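Local coordinates for protein 2-C-methyl-D-erythritol 4-phosphate cytidylyltransferase (Thermus thermophilus HB8, PDB 2PX7) that probably catalyses the transfer of a cytidylyl group from CTP to 2-C-methyl-D-erythritol 4-phosphate, releasing diphosphate in the non-mevalonate route to isoprenoids, at residues A136-L141 and D194-V199. Sequence-based numbering, arbitrary orientation.
Sequences AAVPVL and DDAQLV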
# COMPACT_ATOMS: atom_id res chain seq x y z
N ALA A 136 -19.96 9.57 10.90
CA ALA A 136 -18.83 9.77 9.98
C ALA A 136 -17.81 8.69 10.28
O ALA A 136 -17.30 8.66 11.39
CB ALA A 136 -18.20 11.17 10.16
N ALA A 137 -17.52 7.82 9.31
CA ALA A 137 -16.57 6.72 9.51
C ALA A 137 -15.79 6.39 8.24
O ALA A 137 -16.36 6.28 7.14
CB ALA A 137 -17.30 5.48 10.02
N VAL A 138 -14.49 6.20 8.42
CA VAL A 138 -13.55 5.99 7.33
C VAL A 138 -12.67 4.74 7.57
O VAL A 138 -12.11 4.58 8.66
CB VAL A 138 -12.66 7.26 7.21
CG1 VAL A 138 -11.53 7.06 6.25
CG2 VAL A 138 -13.51 8.47 6.78
N PRO A 139 -12.52 3.87 6.54
CA PRO A 139 -11.54 2.78 6.64
C PRO A 139 -10.10 3.24 6.39
O PRO A 139 -9.84 4.00 5.45
CB PRO A 139 -12.00 1.77 5.58
CG PRO A 139 -12.65 2.63 4.51
CD PRO A 139 -13.24 3.84 5.24
N VAL A 140 -9.19 2.78 7.26
CA VAL A 140 -7.78 3.12 7.18
C VAL A 140 -6.90 1.87 7.28
O VAL A 140 -7.33 0.86 7.82
CB VAL A 140 -7.34 4.17 8.26
CG1 VAL A 140 -8.13 5.50 8.13
CG2 VAL A 140 -7.41 3.59 9.68
N LEU A 141 -5.70 1.93 6.70
CA LEU A 141 -4.70 0.87 6.86
C LEU A 141 -3.42 1.45 7.42
O LEU A 141 -3.10 2.62 7.15
CB LEU A 141 -4.37 0.20 5.52
CG LEU A 141 -5.33 -0.79 4.85
CD1 LEU A 141 -4.67 -1.27 3.58
CD2 LEU A 141 -5.66 -1.98 5.72
N ASP A 194 -10.94 13.92 -0.15
CA ASP A 194 -12.04 13.04 0.24
C ASP A 194 -13.12 13.79 1.00
O ASP A 194 -12.98 14.99 1.30
CB ASP A 194 -11.54 11.77 0.99
CG ASP A 194 -10.98 12.06 2.37
OD1 ASP A 194 -11.08 13.20 2.83
OD2 ASP A 194 -10.42 11.12 3.01
N ASP A 195 -14.21 13.09 1.29
CA ASP A 195 -15.33 13.66 2.00
C ASP A 195 -15.05 13.80 3.48
O ASP A 195 -15.53 14.73 4.10
CB ASP A 195 -16.59 12.81 1.77
CG ASP A 195 -17.14 12.97 0.36
OD1 ASP A 195 -17.63 14.09 0.01
OD2 ASP A 195 -17.05 11.99 -0.41
N ALA A 196 -14.26 12.89 4.06
CA ALA A 196 -13.90 13.01 5.48
C ALA A 196 -13.28 14.37 5.80
O ALA A 196 -13.55 14.94 6.84
CB ALA A 196 -12.96 11.90 5.89
N GLN A 197 -12.44 14.88 4.91
CA GLN A 197 -11.82 16.19 5.15
C GLN A 197 -12.79 17.35 5.18
O GLN A 197 -12.55 18.33 5.88
CB GLN A 197 -10.72 16.45 4.14
CG GLN A 197 -9.47 15.61 4.41
CD GLN A 197 -8.59 15.57 3.20
OE1 GLN A 197 -7.74 16.45 3.00
NE2 GLN A 197 -8.83 14.59 2.34
N LEU A 198 -13.87 17.26 4.40
CA LEU A 198 -14.92 18.30 4.39
C LEU A 198 -15.71 18.28 5.70
O LEU A 198 -16.09 19.31 6.22
CB LEU A 198 -15.89 18.07 3.23
CG LEU A 198 -15.31 18.02 1.80
CD1 LEU A 198 -16.46 17.98 0.81
CD2 LEU A 198 -14.36 19.18 1.51
N VAL A 199 -15.97 17.07 6.21
CA VAL A 199 -16.71 16.90 7.45
C VAL A 199 -15.86 17.41 8.65
O VAL A 199 -16.38 18.07 9.55
CB VAL A 199 -17.16 15.39 7.63
CG1 VAL A 199 -17.74 15.15 9.03
CG2 VAL A 199 -18.18 15.00 6.56
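Val138, on the sheet strand 136-142, meets Ala196, in the first turn of helix 195-201, through one methyl each: CG2 of Val138 lies 3.6 Å from CB of Ala196. With CG1 anti to the backbone N (chi1 171°), the valine turns its other branch, CG2, to the helix. Its branched carbon suits a strand and brings a methyl to the helix from a short stem, while the small alanine lets the helix come close, the CA atoms of Val138 and Ala196 being 7.3 Å apart. Two residues back along the strand and three on along the helix, the sizes are exchanged: Ala136 offers only CB, and CG1 of Val199 approaches it at 4.2 Å, a looser touch. Val199 also packs on Leu177 and Ala181 of helix 175-188, and Ala137 turns to Ala130 of helix 121-134 on the other face of the sheet.

Asp194 caps the helix start. Its OD1 accepts from Gln197 N (3.0 Å) and from Gln197 NE2 (2.7 Å), which arrive from opposite faces of the carboxylate. OD2 bonds to Gln171 of the neighbouring strand 165-174 and to Tyr155 of the second subunit. Contact between the two segments is thus wholly apolar and buried, contributing van der Waals packing and burial of methyl groups, while the OD2 bonds link the helix start to sheet and dimer partner.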